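Long-range contacts in major capsid protein P2 (Pseudoalteromonas phage pm2, PDB 2VVF), which builds the capsid of the membrane-containing phage PM2 as a homotrimer whose subunits each hold two jelly-roll domains: residues A[2-7]-A[132-137]; A[56-61]-A[146-151]. All blocks are in the same frame, centred on the assembly; numbering follows the deposited sequence.

Contact 1 of 2, residues A[2-7]-A[132-137]; sequences RSFLNL and IAQKSV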
ATOM      1  N   ARG A   2      -9.427   6.082  19.136  1.00 28.59           N
ATOM      2  CA  ARG A   2      -8.124   6.495  19.642  1.00 28.25           C
ATOM      3  C   ARG A   2      -8.236   7.888  20.244  1.00 32.15           C
ATOM      4  O   ARG A   2      -9.196   8.611  19.981  1.00 31.64           O
ATOM      5  CB  ARG A   2      -7.088   6.512  18.516  1.00 27.94           C
ATOM      6  CG  ARG A   2      -6.708   5.141  17.981  1.00 35.37           C
ATOM      7  CD  ARG A   2      -6.322   5.219  16.512  1.00 40.93           C
ATOM      8  NE  ARG A   2      -4.875   5.252  16.320  1.00 43.93           N
ATOM      9  CZ  ARG A   2      -4.257   5.991  15.404  1.00 54.00           C
ATOM     10  NH1 ARG A   2      -4.957   6.769  14.591  1.00 36.45           N
ATOM     11  NH2 ARG A   2      -2.937   5.953  15.301  1.00 41.82           N
ATOM     12  N   SER A   3      -7.246   8.260  21.043  1.00 28.95           N
ATOM     13  CA  SER A   3      -7.220   9.578  21.659  1.00 28.76           C
ATOM     14  C   SER A   3      -5.919  10.286  21.313  1.00 32.57           C
ATOM     15  O   SER A   3      -4.835   9.727  21.478  1.00 31.92           O
ATOM     16  CB  SER A   3      -7.376   9.473  23.177  1.00 32.40           C
ATOM     17  OG  SER A   3      -6.797   8.278  23.670  1.00 42.05           O
ATOM     18  N   PHE A   4      -6.039  11.510  20.814  1.00 29.33           N
ATOM     19  CA  PHE A   4      -4.879  12.319  20.468  1.00 29.23           C
ATOM     20  C   PHE A   4      -4.712  13.370  21.557  1.00 33.58           C
ATOM     21  O   PHE A   4      -5.586  14.216  21.749  1.00 33.06           O
ATOM     22  CB  PHE A   4      -5.077  12.982  19.106  1.00 31.00           C
ATOM     23  CG  PHE A   4      -5.103  12.011  17.960  1.00 32.52           C
ATOM     24  CD1 PHE A   4      -5.098  10.647  18.195  1.00 35.69           C
ATOM     25  CD2 PHE A   4      -5.130  12.460  16.652  1.00 34.74           C
ATOM     26  CE1 PHE A   4      -5.118   9.747  17.147  1.00 36.53           C
ATOM     27  CE2 PHE A   4      -5.149  11.565  15.599  1.00 37.63           C
ATOM     28  CZ  PHE A   4      -5.143  10.206  15.848  1.00 35.66           C
ATOM     29  N   LEU A   5      -3.611  13.280  22.297  1.00 30.56           N
ATOM     30  CA  LEU A   5      -3.365  14.187  23.411  1.00 30.57           C
ATOM     31  C   LEU A   5      -2.108  15.029  23.267  1.00 34.31           C
ATOM     32  O   LEU A   5      -1.076  14.558  22.788  1.00 33.72           O
ATOM     33  CB  LEU A   5      -3.277  13.396  24.719  1.00 30.80           C
ATOM     34  CG  LEU A   5      -4.535  13.294  25.583  1.00 35.82           C
ATOM     35  CD1 LEU A   5      -5.754  12.978  24.729  1.00 36.05           C
ATOM     36  CD2 LEU A   5      -4.339  12.234  26.654  1.00 38.70           C
ATOM     37  N   ASN A   6      -2.192  16.267  23.743  1.00 30.95           N
ATOM     38  CA  ASN A   6      -1.051  17.166  23.758  1.00 30.71           C
ATOM     39  C   ASN A   6      -0.337  16.896  25.076  1.00 34.85           C
ATOM     40  O   ASN A   6      -0.775  17.353  26.130  1.00 34.67           O
ATOM     41  CB  ASN A   6      -1.517  18.624  23.710  1.00 30.75           C
ATOM     42  CG  ASN A   6      -1.652  19.149  22.291  1.00 49.31           C
ATOM     43  OD1 ASN A   6      -0.729  19.042  21.485  1.00 42.83           O
ATOM     44  ND2 ASN A   6      -2.804  19.734  21.986  1.00 40.47           N
ATOM     45  N   LEU A   7       0.729  16.103  25.020  1.00 31.35           N
ATOM     46  CA  LEU A   7       1.476  15.741  26.217  1.00 31.15           C
ATOM     47  C   LEU A   7       1.858  16.956  27.057  1.00 35.53           C
ATOM     48  O   LEU A   7       1.973  18.071  26.544  1.00 34.91           O
ATOM     49  CB  LEU A   7       2.724  14.936  25.850  1.00 31.11           C
ATOM     50  CG  LEU A   7       2.638  13.419  26.041  1.00 35.55           C
ATOM     51  CD1 LEU A   7       1.190  12.955  26.076  1.00 35.60           C
ATOM     52  CD2 LEU A   7       3.416  12.693  24.958  1.00 37.48           C
ATOM     53  N   ILE A 132       3.118  15.136  21.284  1.00 24.34           N
ATOM     54  CA  ILE A 132       1.717  14.771  21.146  1.00 23.84           C
ATOM     55  C   ILE A 132       1.644  13.249  21.143  1.00 27.14           C
ATOM     56  O   ILE A 132       2.500  12.584  20.562  1.00 26.60           O
ATOM     57  CB  ILE A 132       1.103  15.360  19.861  1.00 26.96           C
ATOM     58  CG1 ILE A 132       0.778  16.844  20.052  1.00 27.31           C
ATOM     59  CG2 ILE A 132      -0.146  14.582  19.459  1.00 27.53           C
ATOM     60  CD1 ILE A 132       0.394  17.556  18.771  1.00 33.33           C
ATOM     61  N   ALA A 133       0.637  12.696  21.809  1.00 23.45           N
ATOM     62  CA  ALA A 133       0.501  11.249  21.888  1.00 23.08           C
ATOM     63  C   ALA A 133      -0.753  10.700  21.219  1.00 27.11           C
ATOM     64  O   ALA A 133      -1.864  11.176  21.456  1.00 26.55           O
ATOM     65  CB  ALA A 133       0.575  10.785  23.334  1.00 23.75           C
ATOM     66  N   GLN A 134      -0.562   9.678  20.392  1.00 23.82           N
ATOM     67  CA  GLN A 134      -1.669   8.987  19.747  1.00 23.68           C
ATOM     68  C   GLN A 134      -1.828   7.697  20.543  1.00 28.34           C
ATOM     69  O   GLN A 134      -1.058   6.750  20.370  1.00 28.08           O
ATOM     70  CB  GLN A 134      -1.335   8.666  18.288  1.00 24.81           C
ATOM     71  CG  GLN A 134      -0.928   9.873  17.462  1.00 32.47           C
ATOM     72  CD  GLN A 134      -0.689   9.518  16.012  1.00 43.78           C
ATOM     73  OE1 GLN A 134      -1.323   8.614  15.472  1.00 37.92           O
ATOM     74  NE2 GLN A 134       0.238  10.223  15.374  1.00 33.87           N
ATOM     75  N   LYS A 135      -2.778   7.691  21.469  1.00 25.32           N
ATOM     76  CA  LYS A 135      -2.965   6.547  22.349  1.00 25.25           C
ATOM     77  C   LYS A 135      -4.198   5.702  22.061  1.00 29.91           C
ATOM     78  O   LYS A 135      -5.074   6.085  21.285  1.00 29.48           O
ATOM     79  CB  LYS A 135      -2.967   6.996  23.812  1.00 27.48           C
ATOM     80  CG  LYS A 135      -2.087   8.203  24.099  1.00 37.63           C
ATOM     81  CD  LYS A 135      -2.416   8.816  25.450  1.00 45.54           C
ATOM     82  CE  LYS A 135      -2.533   7.748  26.525  1.00 53.81           C
ATOM     83  NZ  LYS A 135      -2.873   8.327  27.854  1.00 61.54           N
ATOM     84  N   SER A 136      -4.250   4.547  22.713  1.00 27.01           N
ATOM     85  CA  SER A 136      -5.364   3.620  22.591  1.00 27.05           C
ATOM     86  C   SER A 136      -5.510   2.897  23.927  1.00 31.58           C
ATOM     87  O   SER A 136      -4.729   3.134  24.849  1.00 31.08           O
ATOM     88  CB  SER A 136      -5.108   2.616  21.461  1.00 30.59           C
ATOM     89  OG  SER A 136      -4.073   1.707  21.797  1.00 39.40           O
ATOM     90  N   VAL A 137      -6.505   2.022  24.033  1.00 28.79           N
ATOM     91  CA  VAL A 137      -6.742   1.288  25.271  1.00 28.96           C
ATOM     92  C   VAL A 137      -5.477   0.644  25.838  1.00 33.66           C
ATOM     93  O   VAL A 137      -4.617   0.170  25.092  1.00 33.51           O
ATOM     94  CB  VAL A 137      -7.901   0.283  25.137  1.00 32.88           C
ATOM     95  CG1 VAL A 137      -7.413  -1.016  24.526  1.00 32.62           C
ATOM     96  CG2 VAL A 137      -8.550   0.036  26.492  1.00 32.67           C
TER
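The amide of A133 gives the shortest bond here, 2.7 Å from A133 N to L5 O, and its return partner runs from L5 N to A133 O at 2.9 Å. Both are close to straight. Two residues on, S3 and K135 repeat the exchange, S3 N to K135 O at 3.1 Å and K135 N to S3 O at 2.9 Å. Between these hydrogen-bonded pairs stand the non-hydrogen-bonded pairs F4–Q134 and N6–I132, where the CA atoms come closer and F4 CA leans its hydrogen toward A133 O. On the face carrying F4 and Q134, the Q134 side chain passes over the phenyl ring, with CG 4.2 Å above the ring plane near its rim; it runs on extended beyond CG (chi2 -177°), which carries its amide past the ring toward the R2 guanidinium. R2 NH1 meets the phenyl edge in plane, while Y210 OH of the second subunit bonds both R2 NH2 and Q134 OE1. A salt bridge from R2 NE to E30 adds a further hold on this arginine. On the other face, L7 sets CD1 3.6 Å from A133 CB, and L5 CD2 rests on the K135 chain at CD. Strand 3-6 thus adds itself antiparallel to strand 128-136, which also pairs with strand 28-37 in an N-terminal jelly-roll sheet, while I206 of the second subunit packs on F4 and R195 of that subunit makes a cation-pi contact with its ring.

Contact 2 of 2, residues A[56-61]-A[146-151]; sequences LSTYKT and MRRNFF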
ATOM      1  N   LEU A  56      15.025   0.191  26.698  1.00 25.43           N
ATOM      2  CA  LEU A  56      14.295  -0.545  25.677  1.00 24.55           C
ATOM      3  C   LEU A  56      14.971  -0.305  24.334  1.00 27.74           C
ATOM      4  O   LEU A  56      15.518  -1.224  23.729  1.00 26.97           O
ATOM      5  CB  LEU A  56      12.836  -0.087  25.623  1.00 24.39           C
ATOM      6  CG  LEU A  56      11.956  -0.778  24.580  1.00 28.71           C
ATOM      7  CD1 LEU A  56      11.537  -2.157  25.060  1.00 28.71           C
ATOM      8  CD2 LEU A  56      10.740   0.073  24.251  1.00 30.65           C
ATOM      9  N   SER A  57      14.955   0.950  23.895  1.00 24.18           N
ATOM     10  CA  SER A  57      15.571   1.339  22.632  1.00 23.95           C
ATOM     11  C   SER A  57      16.514   2.514  22.858  1.00 28.12           C
ATOM     12  O   SER A  57      16.314   3.318  23.772  1.00 27.46           O
ATOM     13  CB  SER A  57      14.499   1.724  21.610  1.00 27.17           C
ATOM     14  OG  SER A  57      13.804   0.583  21.143  1.00 35.21           O
ATOM     15  N   THR A  58      17.540   2.615  22.020  1.00 25.15           N
ATOM     16  CA  THR A  58      18.509   3.695  22.141  1.00 25.26           C
ATOM     17  C   THR A  58      18.870   4.310  20.791  1.00 29.34           C
ATOM     18  O   THR A  58      19.036   3.605  19.795  1.00 28.96           O
ATOM     19  CB  THR A  58      19.769   3.241  22.907  1.00 34.60           C
ATOM     20  OG1 THR A  58      20.819   4.193  22.713  1.00 35.64           O
ATOM     21  CG2 THR A  58      20.236   1.882  22.413  1.00 33.28           C
ATOM     22  N   TYR A  59      18.998   5.633  20.771  1.00 25.83           N
ATOM     23  CA  TYR A  59      19.380   6.358  19.566  1.00 25.49           C
ATOM     24  C   TYR A  59      20.525   7.303  19.909  1.00 29.35           C
ATOM     25  O   TYR A  59      20.400   8.125  20.815  1.00 29.05           O
ATOM     26  CB  TYR A  59      18.202   7.180  19.035  1.00 26.54           C
ATOM     27  CG  TYR A  59      17.022   6.360  18.562  1.00 28.07           C
ATOM     28  CD1 TYR A  59      16.863   6.048  17.218  1.00 29.88           C
ATOM     29  CD2 TYR A  59      16.046   5.932  19.454  1.00 28.77           C
ATOM     30  CE1 TYR A  59      15.778   5.314  16.779  1.00 30.41           C
ATOM     31  CE2 TYR A  59      14.958   5.197  19.024  1.00 29.57           C
ATOM     32  CZ  TYR A  59      14.829   4.891  17.686  1.00 36.53           C
ATOM     33  OH  TYR A  59      13.747   4.159  17.259  1.00 37.26           O
ATOM     34  N   LYS A  60      21.638   7.190  19.189  1.00 25.92           N
ATOM     35  CA  LYS A  60      22.784   8.068  19.419  1.00 25.62           C
ATOM     36  C   LYS A  60      22.326   9.520  19.338  1.00 29.18           C
ATOM     37  O   LYS A  60      22.699  10.348  20.164  1.00 28.80           O
ATOM     38  CB  LYS A  60      23.878   7.806  18.384  1.00 28.14           C
ATOM     39  CG  LYS A  60      25.289   7.982  18.913  1.00 41.65           C
ATOM     40  CD  LYS A  60      26.314   7.485  17.908  1.00 52.45           C
ATOM     41  CE  LYS A  60      27.546   8.372  17.891  1.00 64.30           C
ATOM     42  NZ  LYS A  60      27.962   8.713  16.504  1.00 74.36           N
ATOM     43  N   THR A  61      21.501   9.810  18.336  1.00 25.67           N
ATOM     44  CA  THR A  61      20.929  11.140  18.147  1.00 25.43           C
ATOM     45  C   THR A  61      19.526  11.001  17.564  1.00 29.21           C
ATOM     46  O   THR A  61      19.164   9.946  17.043  1.00 28.70           O
ATOM     47  CB  THR A  61      21.814  12.043  17.268  1.00 33.09           C
ATOM     48  OG1 THR A  61      21.440  11.896  15.893  1.00 32.45           O
ATOM     49  CG2 THR A  61      23.281  11.689  17.437  1.00 31.51           C
ATOM     50  N   MET A 146      13.174  -3.356  20.207  1.00 24.25           N
ATOM     51  CA  MET A 146      14.277  -2.920  21.055  1.00 23.66           C
ATOM     52  C   MET A 146      15.524  -2.601  20.243  1.00 26.48           C
ATOM     53  O   MET A 146      16.318  -3.486  19.930  1.00 26.19           O
ATOM     54  CB  MET A 146      14.579  -3.972  22.125  1.00 25.99           C
ATOM     55  CG  MET A 146      13.463  -4.138  23.141  1.00 29.64           C
ATOM     56  SD  MET A 146      13.290  -5.828  23.720  1.00 33.91           S
ATOM     57  CE  MET A 146      11.602  -5.801  24.359  1.00 30.54           C
ATOM     58  N   ARG A 147      15.680  -1.328  19.900  1.00 22.39           N
ATOM     59  CA  ARG A 147      16.818  -0.870  19.111  1.00 21.94           C
ATOM     60  C   ARG A 147      18.075  -0.792  19.974  1.00 26.13           C
ATOM     61  O   ARG A 147      18.124  -0.043  20.950  1.00 25.44           O
ATOM     62  CB  ARG A 147      16.507   0.496  18.498  1.00 20.95           C
ATOM     63  CG  ARG A 147      17.490   0.963  17.443  1.00 27.02           C
ATOM     64  CD  ARG A 147      17.373   2.467  17.236  1.00 31.81           C
ATOM     65  NE  ARG A 147      17.959   2.903  15.971  1.00 34.71           N
ATOM     66  CZ  ARG A 147      19.184   3.402  15.851  1.00 46.09           C
ATOM     67  NH1 ARG A 147      19.958   3.527  16.921  1.00 33.28           N
ATOM     68  NH2 ARG A 147      19.637   3.774  14.661  1.00 32.44           N
ATOM     69  N   ARG A 148      19.085  -1.581  19.613  1.00 23.28           N
ATOM     70  CA  ARG A 148      20.338  -1.620  20.363  1.00 23.43           C
ATOM     71  C   ARG A 148      21.523  -1.109  19.551  1.00 28.86           C
ATOM     72  O   ARG A 148      21.587  -1.293  18.335  1.00 28.56           O
ATOM     73  CB  ARG A 148      20.614  -3.028  20.891  1.00 22.56           C
ATOM     74  CG  ARG A 148      19.708  -3.448  22.035  1.00 29.06           C
ATOM     75  CD  ARG A 148      19.391  -2.273  22.953  1.00 33.65           C
ATOM     76  NE  ARG A 148      18.151  -2.482  23.695  1.00 35.29           N
ATOM     77  CZ  ARG A 148      18.034  -3.292  24.741  1.00 44.08           C
ATOM     78  NH1 ARG A 148      19.087  -3.964  25.182  1.00 30.88           N
ATOM     79  NH2 ARG A 148      16.865  -3.428  25.348  1.00 28.02           N
ATOM     80  N   ASN A 149      22.462  -0.470  20.242  1.00 26.43           N
ATOM     81  CA  ASN A 149      23.640   0.117  19.614  1.00 26.53           C
ATOM     82  C   ASN A 149      24.903  -0.688  19.900  1.00 30.81           C
ATOM     83  O   ASN A 149      25.140  -1.104  21.033  1.00 30.41           O
ATOM     84  CB  ASN A 149      23.828   1.551  20.125  1.00 27.56           C
ATOM     85  CG  ASN A 149      24.247   2.511  19.034  1.00 52.07           C
ATOM     86  OD1 ASN A 149      24.356   2.136  17.865  1.00 48.90           O
ATOM     87  ND2 ASN A 149      24.481   3.763  19.408  1.00 43.04           N
ATOM     88  N   PHE A 150      25.723  -0.880  18.869  1.00 27.71           N
ATOM     89  CA  PHE A 150      26.986  -1.601  19.007  1.00 27.68           C
ATOM     90  C   PHE A 150      28.052  -0.949  18.128  1.00 32.03           C
ATOM     91  O   PHE A 150      27.769  -0.519  17.010  1.00 31.70           O
ATOM     92  CB  PHE A 150      26.825  -3.074  18.621  1.00 29.43           C
ATOM     93  CG  PHE A 150      25.750  -3.791  19.386  1.00 30.91           C
ATOM     94  CD1 PHE A 150      25.996  -4.282  20.657  1.00 33.93           C
ATOM     95  CD2 PHE A 150      24.500  -3.993  18.826  1.00 33.02           C
ATOM     96  CE1 PHE A 150      25.010  -4.943  21.364  1.00 34.78           C
ATOM     97  CE2 PHE A 150      23.509  -4.653  19.527  1.00 35.86           C
ATOM     98  CZ  PHE A 150      23.766  -5.129  20.799  1.00 33.96           C
ATOM     99  N   PHE A 151      29.275  -0.865  18.642  1.00 28.85           N
ATOM    100  CA  PHE A 151      30.375  -0.267  17.895  1.00 28.77           C
ATOM    101  C   PHE A 151      31.480  -1.291  17.678  1.00 33.41           C
ATOM    102  O   PHE A 151      31.970  -1.901  18.627  1.00 33.10           O
ATOM    103  CB  PHE A 151      30.918   0.964  18.621  1.00 30.34           C
ATOM    104  CG  PHE A 151      29.981   2.137  18.604  1.00 31.67           C
ATOM    105  CD1 PHE A 151      30.097   3.120  17.635  1.00 34.63           C
ATOM    106  CD2 PHE A 151      28.972   2.249  19.548  1.00 33.60           C
ATOM    107  CE1 PHE A 151      29.230   4.197  17.612  1.00 35.48           C
ATOM    108  CE2 PHE A 151      28.104   3.323  19.533  1.00 36.30           C
ATOM    109  CZ  PHE A 151      28.232   4.298  18.564  1.00 34.48           C
TER
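Here the two jelly rolls of the subunit meet: strand 54-59, the outermost strand of an N-terminal sheet, lies against strand 143-154 of the C-terminal domain, the short segments inclined at 47°. Regular sheet pairing is absent, and the one backbone-to-backbone hydrogen bond is T58 N to R147 O, 2.9 Å. Beside it S57 OG accepts from R147 N; with chi1 at -72° the hydroxyl swings over beside its own backbone N and stands in for a main-chain acceptor. R147 then runs out extended across the Y59 ring. Its CD sits over the ring face, 3.6 Å from the centroid, a CH-pi contact, and the guanidinium follows nearly parallel to the ring, 20° apart, before NH1 bonds T58 O. The Y59 hydroxyl itself bonds E68. At the start of 56-61, R148 turns back, bent at chi2, and takes L56 O side-on with NE (2.9 Å) and NH2 (3.0 Å), both from the same face of the carbonyl. Next to it L56 CD1 presses on M146 CG, and at the corner the chain turns, K60 CD meets the F151 ring at its edge. Two buried arginines thus spend part of their N-H groups on main-chain oxygens of the partner domain; the C-terminal carboxylate of F269, salt-bridged to R148, and D64 and E68, long and weak ion partners of R147, probably offset their charge.

How the contacts relate
Contact 1 lies at the outer side of the N-terminal jelly roll, its centre about 21 Å from the centre of the chain, whereas the centre of contact 2, between the two domains, is about 7 Å from it. The two contact centres are about 25 Å apart and their nearest atoms about 14 Å, with no touch. The chain connects them, since strand 128-136 of contact 1 is followed directly by strand 143-154 of contact 2; the calcium ion, bound by A105, P141 and W143, sits by this connection, about 13 Å from the K135 side chain and about 9 Å from that of M146. Contact 1 faces the second subunit of the trimer, while contact 2 is touched by no other chain of it.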